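Local coordinates for protein thiosulfate sulfurtransferase YnjE (PDB 2WLR) that transfers sulfur from thiosulfate to cyanide, yielding thiocyanate and sulfite, by way of a cysteine persulfide intermediate, at residues W130-D133 / L134-G137; D170-D173 / T174-E178; D188-L191 / K192-L195; G236-Q239 / T240-A244. All coordinates share one frame; numbering follows the deposited sequence.

Contact 1 (W130-D133 / L134-G137)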
# COMPACT_ATOMS: atom_id res chain seq x y z
N TRP A 130 16.88 -1.31 0.65
CA TRP A 130 16.93 -1.78 -0.74
C TRP A 130 17.29 -0.61 -1.63
O TRP A 130 18.15 -0.70 -2.49
CB TRP A 130 15.58 -2.37 -1.16
CG TRP A 130 15.50 -2.83 -2.59
CD1 TRP A 130 15.83 -4.08 -3.07
CD2 TRP A 130 15.07 -2.07 -3.74
NE1 TRP A 130 15.62 -4.14 -4.41
CE2 TRP A 130 15.16 -2.92 -4.86
CE3 TRP A 130 14.63 -0.75 -3.93
CZ2 TRP A 130 14.83 -2.49 -6.14
CZ3 TRP A 130 14.30 -0.35 -5.20
CH2 TRP A 130 14.40 -1.22 -6.29
N LEU A 131 16.61 0.51 -1.42
CA LEU A 131 16.80 1.67 -2.25
C LEU A 131 18.19 2.24 -2.03
O LEU A 131 18.84 2.68 -2.96
CB LEU A 131 15.74 2.70 -1.92
CG LEU A 131 15.68 3.94 -2.77
CD1 LEU A 131 15.64 3.58 -4.25
CD2 LEU A 131 14.45 4.74 -2.34
N HIS A 132 18.64 2.26 -0.78
CA HIS A 132 19.99 2.73 -0.52
C HIS A 132 21.01 1.84 -1.25
O HIS A 132 21.90 2.35 -1.94
CB HIS A 132 20.24 2.79 0.97
CG HIS A 132 21.62 3.23 1.32
ND1 HIS A 132 22.09 4.50 1.04
CD2 HIS A 132 22.64 2.56 1.90
CE1 HIS A 132 23.34 4.59 1.45
NE2 HIS A 132 23.70 3.43 1.96
N ASP A 133 20.88 0.54 -1.11
CA ASP A 133 21.79 -0.39 -1.79
C ASP A 133 21.76 -0.18 -3.30
O ASP A 133 22.83 -0.17 -3.94
CB ASP A 133 21.48 -1.86 -1.47
CG ASP A 133 21.77 -2.24 -0.02
OD1 ASP A 133 22.51 -1.52 0.66
OD2 ASP A 133 21.22 -3.27 0.43
N LEU A 134 20.58 -0.02 -3.89
CA LEU A 134 20.47 0.26 -5.33
C LEU A 134 21.27 1.50 -5.69
O LEU A 134 22.08 1.49 -6.61
CB LEU A 134 19.01 0.47 -5.72
CG LEU A 134 18.73 0.81 -7.18
CD1 LEU A 134 18.99 -0.38 -8.04
CD2 LEU A 134 17.31 1.34 -7.35
N GLN A 135 21.07 2.58 -4.93
CA GLN A 135 21.76 3.85 -5.19
C GLN A 135 23.26 3.74 -5.08
O GLN A 135 24.01 4.51 -5.72
CB GLN A 135 21.28 4.91 -4.21
CG GLN A 135 19.86 5.32 -4.38
CD GLN A 135 19.35 6.25 -3.26
OE1 GLN A 135 19.92 6.33 -2.17
NE2 GLN A 135 18.25 6.93 -3.53
N GLN A 136 23.72 2.79 -4.28
CA GLN A 136 25.14 2.64 -3.99
C GLN A 136 25.82 1.70 -4.98
O GLN A 136 27.02 1.43 -4.88
CB GLN A 136 25.33 2.18 -2.54
CG GLN A 136 25.06 3.28 -1.53
CD GLN A 136 26.04 4.42 -1.68
OE1 GLN A 136 25.68 5.53 -2.10
NE2 GLN A 136 27.30 4.16 -1.37
N GLY A 137 25.05 1.22 -5.96
CA GLY A 137 25.54 0.35 -7.01
C GLY A 137 25.68 -1.11 -6.62
O GLY A 137 26.37 -1.87 -7.29
O HOH W 1 21.40 6.77 -0.32
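H132 has one face of its imidazole overlapped by the CG methylene of Q136, one helical turn on. CG of Q136 stands 3.9 Å from the ring centroid, 22° off the normal, which meets the criterion for a CH-pi contact. The Q136 chain bends at chi2 (-63°), and its amide is turned to within 8° of the imidazole plane. A water joins H132 to Q135. It lies at the ring edge, in plane, 2.7 Å from ND1 of H132, and donates to OE1 of Q135 at a distance short enough for its exact length to be doubtful. Q135 runs extended beyond CG, bringing its NE2 to 4.0 Å from CG of L131. With an alanine in place of Q135, the water would probably lose its acceptor OE1 and the contact beside CG of L131 would be lost. On the inner side, CD2 of L134 reaches CH2 of W130 at 4.0 Å and CD1 of L131 at 4.2 Å; W130 and L134 run side by side, pointing the same way. W130 NE1 donates to the carbonyl of T141. Backbone bonds tie L134 N to W130 O (2.9 Å) and Q135 N to L131 O (3.0 Å). The last turn closes in a Schellman motif at G137, whose positive phi favours glycine and whose N bonds to L134 O at 3.1 Å. The chemistry is that of an amphipathic helix: L131 and L134 pack on strand 148-154 and W130 on strand 205-209, while H132 and Q135 share a water and the aliphatic CG of Q136 lies over the imidazole.

Contact 2 (D170-D173 / T174-E178)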
# COMPACT_ATOMS: atom_id res chain seq x y z
N ASP A 170 14.40 13.11 -7.44
CA ASP A 170 13.75 14.23 -8.12
C ASP A 170 12.50 14.59 -7.29
O ASP A 170 12.24 13.96 -6.26
CB ASP A 170 13.45 13.78 -9.56
CG ASP A 170 12.90 14.86 -10.46
OD1 ASP A 170 13.09 16.06 -10.19
OD2 ASP A 170 12.31 14.46 -11.49
N TYR A 171 11.77 15.61 -7.71
CA TYR A 171 10.53 16.03 -7.06
C TYR A 171 9.46 16.25 -8.10
O TYR A 171 9.70 16.86 -9.16
CB TYR A 171 10.75 17.33 -6.29
CG TYR A 171 9.51 17.83 -5.59
CD1 TYR A 171 9.20 17.43 -4.29
CD2 TYR A 171 8.62 18.72 -6.22
CE1 TYR A 171 8.06 17.87 -3.65
CE2 TYR A 171 7.48 19.17 -5.57
CZ TYR A 171 7.21 18.75 -4.27
OH TYR A 171 6.11 19.18 -3.56
N ILE A 172 8.27 15.71 -7.85
CA ILE A 172 7.12 15.97 -8.70
C ILE A 172 6.04 16.62 -7.83
O ILE A 172 5.66 16.09 -6.77
CB ILE A 172 6.56 14.72 -9.40
CG1 ILE A 172 7.49 14.24 -10.50
CG2 ILE A 172 5.15 14.99 -10.01
CD1 ILE A 172 7.09 12.92 -11.09
N ASP A 173 5.54 17.77 -8.27
CA ASP A 173 4.37 18.42 -7.71
C ASP A 173 3.16 17.67 -8.27
O ASP A 173 3.04 17.50 -9.49
CB ASP A 173 4.42 19.88 -8.21
CG ASP A 173 3.29 20.76 -7.72
OD1 ASP A 173 2.22 20.30 -7.27
OD2 ASP A 173 3.48 21.99 -7.89
N THR A 174 2.24 17.24 -7.41
CA THR A 174 1.04 16.54 -7.87
C THR A 174 0.21 17.38 -8.86
O THR A 174 -0.51 16.84 -9.70
CB THR A 174 0.15 16.09 -6.71
OG1 THR A 174 -0.13 17.19 -5.83
CG2 THR A 174 0.84 14.98 -5.89
N ASN A 175 0.31 18.70 -8.78
CA ASN A 175 -0.36 19.54 -9.76
C ASN A 175 0.17 19.37 -11.18
O ASN A 175 -0.45 19.86 -12.13
CB ASN A 175 -0.29 21.02 -9.34
CG ASN A 175 -1.09 21.33 -8.08
OD1 ASN A 175 -0.67 22.16 -7.26
ND2 ASN A 175 -2.24 20.69 -7.91
N GLU A 176 1.31 18.70 -11.35
CA GLU A 176 1.80 18.33 -12.69
C GLU A 176 1.02 17.18 -13.30
O GLU A 176 1.14 16.93 -14.50
CB GLU A 176 3.28 17.93 -12.68
CG GLU A 176 4.22 19.00 -12.21
CD GLU A 176 5.65 18.52 -12.14
OE1 GLU A 176 6.16 18.07 -13.20
OE2 GLU A 176 6.27 18.54 -11.05
N VAL A 177 0.25 16.43 -12.51
CA VAL A 177 -0.45 15.27 -13.06
C VAL A 177 -1.98 15.33 -12.99
O VAL A 177 -2.63 14.46 -13.55
CB VAL A 177 0.02 13.95 -12.40
CG1 VAL A 177 1.55 13.91 -12.38
CG2 VAL A 177 -0.55 13.80 -10.98
N GLU A 178 -2.52 16.34 -12.30
CA GLU A 178 -3.95 16.52 -12.11
C GLU A 178 -4.22 18.02 -12.04
O GLU A 178 -3.33 18.81 -11.71
CB GLU A 178 -4.45 15.79 -10.86
CG GLU A 178 -3.85 16.33 -9.59
CD GLU A 178 -4.29 15.62 -8.34
OE1 GLU A 178 -5.00 14.60 -8.45
OE2 GLU A 178 -3.96 16.11 -7.24
O HOH W 2 8.55 19.55 -10.73
O HOH W 3 1.71 23.91 -7.84
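D173 and E176 are tied by two hydrogen bonds at the end of strand 170-173. E176 N donates to D173 O at 2.8 Å, and D173 N returns a bond to OE2 of E176 at 3.0 Å. With CG anti to its carbonyl carbon (chi1 -61°) and the chain extended beyond it, the glutamate reaches back along the turn, and its OE2 is met on the anti side, 32° out of the carboxylate plane. D173 instead sets CG beside its own carbonyl carbon (chi1 -179°), which carries OD1 over N175 N, 2.9 Å away and well above the carboxylate plane. This last bond makes an Asx turn, which overlaps the i to i+3 backbone turn closed by E176 N. A water bridges OD2 of D173 (2.6 Å) and OD1 of N175 (3.0 Å). CG2 of I172 meets OE2 of E176 at 3.9 Å, their chains crossing at about a right angle. The other glutamate oxygen, OE1, is taken by K197 in a salt bridge and by H198 in a hydrogen bond. Strand 170-173, outermost in its parallel sheet, pairs with strand 148-154; I172 and V177 face helix 213-226, and E176 and V177 also touch helix 188-197.

Contact 3 (D188-L191 / K192-L195)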
# COMPACT_ATOMS: atom_id res chain seq x y z
N ASP A 188 -3.54 13.28 -21.88
CA ASP A 188 -2.43 12.42 -22.32
C ASP A 188 -1.26 13.27 -22.81
O ASP A 188 -0.12 12.98 -22.49
CB ASP A 188 -2.89 11.43 -23.40
CG ASP A 188 -3.96 10.48 -22.91
OD1 ASP A 188 -4.06 10.25 -21.66
OD2 ASP A 188 -4.69 9.96 -23.76
N GLU A 189 -1.54 14.33 -23.56
CA GLU A 189 -0.47 15.19 -24.07
C GLU A 189 0.31 15.88 -22.95
O GLU A 189 1.54 16.09 -23.04
CB GLU A 189 -0.99 16.33 -24.99
CG GLU A 189 -2.15 16.21 -25.93
CD GLU A 189 -3.54 16.09 -25.30
OE1 GLU A 189 -4.35 17.08 -25.20
OE2 GLU A 189 -3.87 14.95 -25.02
N GLN A 190 -0.40 16.37 -21.93
CA GLN A 190 0.26 16.95 -20.78
C GLN A 190 1.03 15.89 -19.98
O GLN A 190 2.12 16.17 -19.50
CB GLN A 190 -0.71 17.72 -19.86
CG GLN A 190 -1.22 19.00 -20.47
CD GLN A 190 -0.17 20.11 -20.62
OE1 GLN A 190 -0.46 21.17 -21.20
NE2 GLN A 190 1.01 19.89 -20.09
N LEU A 191 0.51 14.67 -19.86
CA LEU A 191 1.28 13.60 -19.24
C LEU A 191 2.57 13.31 -19.99
O LEU A 191 3.63 13.12 -19.40
CB LEU A 191 0.47 12.30 -19.10
CG LEU A 191 -0.72 12.37 -18.13
CD1 LEU A 191 -1.44 11.02 -18.16
CD2 LEU A 191 -0.32 12.73 -16.73
N LYS A 192 2.48 13.27 -21.31
CA LYS A 192 3.65 13.10 -22.16
C LYS A 192 4.68 14.16 -21.87
O LYS A 192 5.88 13.87 -21.75
CB LYS A 192 3.23 13.16 -23.61
CG LYS A 192 4.27 12.89 -24.67
CD LYS A 192 3.60 13.08 -26.03
CE LYS A 192 4.45 12.54 -27.14
NZ LYS A 192 5.61 13.38 -27.37
N ALA A 193 4.27 15.41 -21.69
CA ALA A 193 5.22 16.47 -21.41
C ALA A 193 5.86 16.27 -20.04
O ALA A 193 7.05 16.48 -19.85
CB ALA A 193 4.53 17.85 -21.50
N MSE A 194 5.04 15.90 -19.07
CA MSE A 194 5.52 15.71 -17.70
C MSE A 194 6.57 14.60 -17.64
O MSE A 194 7.62 14.73 -17.02
CB MSE A 194 4.31 15.40 -16.80
CG MSE A 194 4.62 15.12 -15.30
SE MSE A 194 5.14 13.27 -14.96
CE MSE A 194 3.48 12.31 -15.35
N LEU A 195 6.28 13.50 -18.34
CA LEU A 195 7.15 12.33 -18.35
C LEU A 195 8.50 12.72 -18.97
O LEU A 195 9.58 12.41 -18.42
CB LEU A 195 6.51 11.14 -19.05
CG LEU A 195 5.30 10.51 -18.33
CD1 LEU A 195 4.43 9.74 -19.26
CD2 LEU A 195 5.81 9.60 -17.18
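L191 and M194, the latter deposited as selenomethionine, lie side by side and point the same way, both off the inner face of helix 188-197. The methyl CE of M194 comes to 4.1 Å from CD2 of L191. It gets there by a doubly bent chain: CG leaves anti to the backbone N, then chi2 (-84°) and chi3 (-67°) fold the end back toward the preceding turn. L195 belongs to the same inner face but meets L191 differently, for it is the leucine backbone that is covered: CG of L195 lies 3.3 Å from L191 O and CD1 3.5 Å from it. That carbonyl also accepts L195 N at 2.9 Å, nearly along the C=O axis. These three residues pack helix 188-197 on helix 213-226, where L191 rests on I222 and Y225, M194 on M223 and L195 on A226; such helix pairs flank the parallel sheet of the rhodanese alpha/beta fold. D188, at the start of the helix, turns its OD1 to the hydroxyl of Y225 in a hydrogen bond. On the outer face contacts are slight. K192 holds its CB 3.4 Å from E189 O, while its chain, extended as far as CE and bent only at chi4, leads away from the first turn. The methyl of A193 sits 4.3 Å from NE2 of Q190. In the backbone, A193 N bonds to E189 O at 3.1 Å and M194 N to Q190 O at 3.0 Å.

Contact 4 (G236-Q239 / T240-A244)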
# COMPACT_ATOMS: atom_id res chain seq x y z
N GLY A 236 5.48 2.85 3.13
CA GLY A 236 5.50 3.68 4.31
C GLY A 236 6.04 5.08 4.07
O GLY A 236 5.97 5.95 4.96
N GLY A 237 6.56 5.33 2.88
CA GLY A 237 7.01 6.65 2.51
C GLY A 237 8.27 7.13 3.17
O GLY A 237 9.05 6.37 3.71
N TRP A 238 8.44 8.44 3.12
CA TRP A 238 9.62 9.11 3.65
C TRP A 238 9.96 8.75 5.07
O TRP A 238 11.13 8.64 5.40
CB TRP A 238 9.40 10.62 3.55
CG TRP A 238 10.38 11.39 4.40
CD1 TRP A 238 10.12 11.98 5.60
CD2 TRP A 238 11.78 11.60 4.14
NE1 TRP A 238 11.27 12.55 6.10
CE2 TRP A 238 12.30 12.32 5.22
CE3 TRP A 238 12.65 11.20 3.11
CZ2 TRP A 238 13.65 12.72 5.29
CZ3 TRP A 238 13.99 11.60 3.17
CH2 TRP A 238 14.46 12.35 4.28
N GLN A 239 8.95 8.62 5.92
CA GLN A 239 9.24 8.42 7.34
C GLN A 239 10.07 7.17 7.56
O GLN A 239 10.88 7.11 8.49
CB GLN A 239 7.96 8.37 8.16
CG GLN A 239 8.21 8.57 9.67
CD GLN A 239 8.98 9.83 9.98
OE1 GLN A 239 8.71 10.90 9.41
NE2 GLN A 239 9.95 9.73 10.88
N THR A 240 9.89 6.14 6.74
CA THR A 240 10.69 4.93 6.88
C THR A 240 12.18 5.17 6.56
O THR A 240 13.05 4.55 7.17
CB THR A 240 10.17 3.73 6.02
OG1 THR A 240 10.34 3.97 4.61
CG2 THR A 240 8.70 3.36 6.37
N TRP A 241 12.46 6.01 5.58
CA TRP A 241 13.84 6.43 5.29
C TRP A 241 14.44 7.21 6.45
O TRP A 241 15.57 6.94 6.87
CB TRP A 241 13.88 7.27 4.02
CG TRP A 241 15.29 7.56 3.56
CD1 TRP A 241 16.08 8.60 3.92
CD2 TRP A 241 16.04 6.79 2.62
NE1 TRP A 241 17.28 8.52 3.30
CE2 TRP A 241 17.29 7.44 2.46
CE3 TRP A 241 15.79 5.64 1.87
CZ2 TRP A 241 18.28 6.93 1.63
CZ3 TRP A 241 16.75 5.16 1.06
CH2 TRP A 241 17.99 5.81 0.92
N SER A 242 13.67 8.15 6.96
CA SER A 242 14.09 8.99 8.08
C SER A 242 14.40 8.13 9.31
O SER A 242 15.49 8.24 9.92
CB SER A 242 12.99 10.01 8.41
OG SER A 242 13.39 10.91 9.44
N ASP A 243 13.48 7.23 9.63
CA ASP A 243 13.64 6.34 10.78
C ASP A 243 14.79 5.33 10.61
O ASP A 243 15.35 4.86 11.60
CB ASP A 243 12.33 5.64 11.09
CG ASP A 243 11.27 6.60 11.65
OD1 ASP A 243 11.55 7.80 11.79
OD2 ASP A 243 10.15 6.15 11.96
N ALA A 244 15.16 5.00 9.37
CA ALA A 244 16.30 4.11 9.11
C ALA A 244 17.65 4.78 9.32
O ALA A 244 18.67 4.09 9.33
CB ALA A 244 16.21 3.50 7.69
O HOH W 4 11.68 13.87 8.79
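T240 clasps the carbonyl of G237 twice: its OG1 donates to G237 O at 2.9 Å and its backbone N to the same oxygen at 3.2 Å. The two donors arrive differently, the hydroxyl close to the line of the carbonyl bond and the N-H from above the carbonyl plane. With chi1 at 68°, OG1 lies between the backbone N and the carbonyl carbon, and CG2 is swung onto CA of G236, 3.8 Å away. A side chain at G236 would clash with that methyl. Replacing T240 by a valine would remove the hydroxyl and would probably leave G237 O without its hydroxyl donor, keeping the less direct N-H bond. On the outer side, NE2 of Q239 bonds to OD1 of D243 at 2.7 Å, from above the carboxylate plane. The indoles of W238 and W241, their planes at 24°, are slid apart so that they barely overlap; CZ3 of W238 meets CD1 of W241 at 3.7 Å. CB of S242 approaches the W238 indole obliquely near NE1, and a water accepts from W238 NE1 at 3.0 Å. Farther out, R211 makes a cation-pi contact with W238, and W241 NE1 donates to the carbonyl of P247. The run from D235 to W238, Asp-Gly-Gly-Trp, turns strand 231-234 into helix 238-243, and it resembles the signature near the C-terminal end of rhodanese domains.

Overall arrangement
All four contacts belong to one rhodanese-like domain of this multidomain chain and lie away from the catalytic cysteine. Contacts 1 and 4 sit on touching helices: H132 CB meets W241 CH2 at 3.8 Å. Contacts 2 and 3 form another neighbouring pair, with V177 CG1 3.9 Å from M194 CE; contacts 3 and 4, by contrast, are about 30 Å apart between centres. Every contact mixes buried and outer residues, but contact 3 has the most exposed positions, and contact 2 has no exposed residue among those touching. Their chemistry follows: contact 2 uses carboxylates to close a turn at a sheet edge, contacts 1 and 4 set aromatic rings beside polar side chains, and contact 3 is chiefly aliphatic.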